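Local coordinates for sporozoite-specific SAG protein (Toxoplasma gondii, PDB 2X28), which belongs to the SRS family of surface antigens and probably helps the sporozoite stage of the parasite attach to host cells, at residues A[183-188]-A[215-220]. Residues are numbered along the deposited sequence; the frame is centred on the assembly and turned at random.
Sequences VDLVSL and QKLCYR
D184 O is gripped by two donors of S187, and this turn and the one after it bring L185 and L188 to L217. The backbone N of S187 reaches D184 O at 2.9 Å, and the hydroxyl OG of the same residue returns to it at 2.6 Å, approaching in the carbonyl plane with a C=O...OG angle of 146°. One residue further on, L188 N bonds to L185 O at 3.0 Å. The chain leaving strand 182-184 therefore passes through two overlapping type I beta turns, a compact way of bringing two leucines three residues apart onto one strand without any hydrogen bond between the segments.

With CG anti to its own nitrogen (chi1 172°), L185 reaches toward the strand, and its CD1 lies 3.8 Å from L217 CD2, the two side chains crossing at about a right angle. The same methyl also lies 4.0 Å from Y219 OH, and CD2 comes almost as near, so both branches of L185 face the tyrosine hydroxyl. L217 turns its other methyl to the second leucine: its CD1 meets L188 CD1 at 3.9 Å, the two side chains lying alongside and pointing opposite ways. Here the SRS domain illustrates its beta-sandwich construction: L185, L217 and Y219 all touch L205 of the facing sheet, while V173, from the short hairpin that includes strand 182-184, packs on L217 and Y219. The disulfide from C218 to C179 ties the strand covalently to the loop of that hairpin, and D184 makes a salt bridge to K172 across it. At the start of strand 215-222, Q215 brings CG to 3.6 Å from L188 O; L188 and Q215 are partly exposed, whereas L185, L217 and Y219 are buried.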
ATOM      1  N   VAL A 183     -26.364   1.066 -11.269  1.00 22.01           N
ATOM      2  CA  VAL A 183     -25.765   1.535 -12.556  1.00 21.51           C
ATOM      3  C   VAL A 183     -24.429   0.856 -12.664  1.00 20.51           C
ATOM      4  O   VAL A 183     -23.915   0.350 -11.662  1.00 19.57           O
ATOM      5  CB  VAL A 183     -25.510   3.109 -12.655  1.00 21.11           C
ATOM      6  CG1 VAL A 183     -26.795   3.933 -12.534  1.00 22.06           C
ATOM      7  CG2 VAL A 183     -24.401   3.621 -11.674  1.00 22.31           C
ATOM      8  N   ASP A 184     -23.868   0.845 -13.866  1.00 19.61           N
ATOM      9  CA  ASP A 184     -22.562   0.268 -14.083  1.00 18.91           C
ATOM     10  C   ASP A 184     -21.518   1.168 -13.453  1.00 17.12           C
ATOM     11  O   ASP A 184     -21.554   2.383 -13.629  1.00 15.85           O
ATOM     12  CB  ASP A 184     -22.283   0.113 -15.577  1.00 20.78           C
ATOM     13  CG  ASP A 184     -23.177  -0.918 -16.229  1.00 24.99           C
ATOM     14  OD1 ASP A 184     -23.347  -1.993 -15.609  1.00 24.32           O
ATOM     15  OD2 ASP A 184     -23.693  -0.643 -17.352  1.00 32.17           O
ATOM     16  N   LEU A 185     -20.630   0.561 -12.674  1.00 15.84           N
ATOM     17  CA  LEU A 185     -19.524   1.258 -12.037  1.00 16.15           C
ATOM     18  C   LEU A 185     -18.735   2.124 -13.046  1.00 15.69           C
ATOM     19  O   LEU A 185     -18.533   3.309 -12.803  1.00 14.49           O
ATOM     20  CB  LEU A 185     -18.579   0.258 -11.324  1.00 15.18           C
ATOM     21  CG  LEU A 185     -17.251   0.849 -10.776  1.00 17.32           C
ATOM     22  CD1 LEU A 185     -17.435   1.973  -9.725  1.00 14.81           C
ATOM     23  CD2 LEU A 185     -16.405  -0.256 -10.169  1.00 15.39           C
ATOM     24  N   VAL A 186     -18.335   1.544 -14.180  1.00 14.68           N
ATOM     25  CA  VAL A 186     -17.555   2.349 -15.129  1.00 14.74           C
ATOM     26  C   VAL A 186     -18.380   3.415 -15.840  1.00 14.09           C
ATOM     27  O   VAL A 186     -17.836   4.243 -16.616  1.00 14.59           O
ATOM     28  CB  VAL A 186     -16.739   1.525 -16.108  1.00 13.99           C
ATOM     29  CG1 VAL A 186     -15.758   0.605 -15.359  1.00  9.36           C
ATOM     30  CG2 VAL A 186     -17.661   0.736 -17.029  1.00 15.61           C
ATOM     31  N   SER A 187     -19.672   3.443 -15.554  1.00 14.12           N
ATOM     32  CA  SER A 187     -20.541   4.567 -16.068  1.00 13.75           C
ATOM     33  C   SER A 187     -20.334   5.845 -15.258  1.00 12.67           C
ATOM     34  O   SER A 187     -20.722   6.934 -15.680  1.00 12.43           O
ATOM     35  CB  SER A 187     -22.030   4.201 -16.120  1.00 13.97           C
ATOM     36  OG  SER A 187     -22.671   4.322 -14.852  1.00 13.37           O
ATOM     37  N   LEU A 188     -19.698   5.710 -14.105  1.00 12.87           N
ATOM     38  CA  LEU A 188     -19.378   6.873 -13.269  1.00 12.82           C
ATOM     39  C   LEU A 188     -17.897   7.094 -13.161  1.00 12.94           C
ATOM     40  O   LEU A 188     -17.403   8.240 -13.204  1.00 13.94           O
ATOM     41  CB  LEU A 188     -19.970   6.702 -11.864  1.00 12.69           C
ATOM     42  CG  LEU A 188     -21.484   6.600 -11.742  1.00 12.56           C
ATOM     43  CD1 LEU A 188     -21.832   6.186 -10.281  1.00 13.83           C
ATOM     44  CD2 LEU A 188     -22.189   7.902 -12.091  1.00 13.65           C
ATOM     45  N   GLN A 215     -17.213  12.025  -7.956  1.00 18.08           N
ATOM     46  CA  GLN A 215     -18.352  11.103  -7.840  1.00 17.29           C
ATOM     47  C   GLN A 215     -18.575  10.641  -6.390  1.00 18.28           C
ATOM     48  O   GLN A 215     -17.631  10.673  -5.557  1.00 17.86           O
ATOM     49  CB  GLN A 215     -18.122   9.862  -8.718  1.00 16.50           C
ATOM     50  CG  GLN A 215     -17.651  10.147 -10.165  1.00 14.83           C
ATOM     51  CD  GLN A 215     -18.750  10.755 -10.970  1.00 17.13           C
ATOM     52  OE1 GLN A 215     -18.500  11.584 -11.854  1.00 20.46           O
ATOM     53  NE2 GLN A 215     -19.988  10.363 -10.676  1.00 11.30           N
ATOM     54  N   LYS A 216     -19.807  10.236  -6.065  1.00 17.54           N
ATOM     55  CA  LYS A 216     -20.006   9.512  -4.803  1.00 18.82           C
ATOM     56  C   LYS A 216     -20.605   8.128  -5.055  1.00 17.90           C
ATOM     57  O   LYS A 216     -21.754   8.023  -5.477  1.00 18.13           O
ATOM     58  CB  LYS A 216     -20.801  10.341  -3.749  1.00 19.54           C
ATOM     59  CG  LYS A 216     -20.197  11.739  -3.358  1.00 22.15           C
ATOM     60  CD  LYS A 216     -20.536  12.116  -1.900  1.00 29.66           C
ATOM     61  CE  LYS A 216     -20.708  13.646  -1.643  1.00 33.13           C
ATOM     62  NZ  LYS A 216     -22.160  14.109  -1.696  1.00 34.57           N
ATOM     63  N   LEU A 217     -19.818   7.074  -4.815  1.00 18.08           N
ATOM     64  CA  LEU A 217     -20.256   5.688  -5.052  1.00 17.98           C
ATOM     65  C   LEU A 217     -20.922   5.120  -3.803  1.00 18.51           C
ATOM     66  O   LEU A 217     -20.513   5.406  -2.676  1.00 18.74           O
ATOM     67  CB  LEU A 217     -19.070   4.824  -5.422  1.00 17.67           C
ATOM     68  CG  LEU A 217     -18.605   4.761  -6.889  1.00 19.31           C
ATOM     69  CD1 LEU A 217     -18.974   6.007  -7.639  1.00 19.77           C
ATOM     70  CD2 LEU A 217     -17.121   4.569  -6.933  1.00 17.97           C
ATOM     71  N   CYS A 218     -21.982   4.357  -3.964  1.00 18.49           N
ATOM     72  CA  CYS A 218     -22.522   3.702  -2.784  1.00 18.69           C
ATOM     73  C   CYS A 218     -22.643   2.207  -2.967  1.00 16.26           C
ATOM     74  O   CYS A 218     -23.017   1.720  -4.031  1.00 14.18           O
ATOM     75  CB  CYS A 218     -23.866   4.319  -2.354  1.00 20.07           C
ATOM     76  SG  CYS A 218     -24.705   3.357  -1.027  1.00 30.27           S
ATOM     77  N   TYR A 219     -22.342   1.499  -1.895  1.00 15.31           N
ATOM     78  CA  TYR A 219     -22.545   0.046  -1.793  1.00 14.15           C
ATOM     79  C   TYR A 219     -23.336  -0.231  -0.507  1.00 14.14           C
ATOM     80  O   TYR A 219     -23.396   0.606   0.404  1.00 14.47           O
ATOM     81  CB  TYR A 219     -21.192  -0.684  -1.718  1.00 13.92           C
ATOM     82  CG  TYR A 219     -20.314  -0.553  -2.967  1.00 15.57           C
ATOM     83  CD1 TYR A 219     -20.698  -1.150  -4.183  1.00 13.26           C
ATOM     84  CD2 TYR A 219     -19.116   0.187  -2.950  1.00 12.96           C
ATOM     85  CE1 TYR A 219     -19.918  -1.020  -5.318  1.00 13.72           C
ATOM     86  CE2 TYR A 219     -18.322   0.311  -4.116  1.00 12.69           C
ATOM     87  CZ  TYR A 219     -18.737  -0.317  -5.276  1.00 12.97           C
ATOM     88  OH  TYR A 219     -18.000  -0.217  -6.414  1.00 14.35           O
ATOM     89  N   ARG A 220     -23.951  -1.393  -0.433  1.00 13.25           N
ATOM     90  CA  ARG A 220     -24.713  -1.755   0.743  1.00 14.10           C
ATOM     91  C   ARG A 220     -24.122  -3.028   1.264  1.00 13.00           C
ATOM     92  O   ARG A 220     -23.862  -3.967   0.510  1.00 13.40           O
ATOM     93  CB  ARG A 220     -26.226  -1.925   0.407  1.00 14.00           C
ATOM     94  CG  ARG A 220     -27.003  -0.607   0.261  1.00 16.28           C
ATOM     95  CD  ARG A 220     -28.363  -0.842  -0.419  1.00 21.46           C
ATOM     96  NE  ARG A 220     -29.525  -0.551   0.401  1.00 27.39           N
ATOM     97  CZ  ARG A 220     -30.196  -1.458   1.100  1.00 29.95           C
ATOM     98  NH1 ARG A 220     -29.814  -2.718   1.095  1.00 31.52           N
ATOM     99  NH2 ARG A 220     -31.250  -1.111   1.806  1.00 30.05           N
TER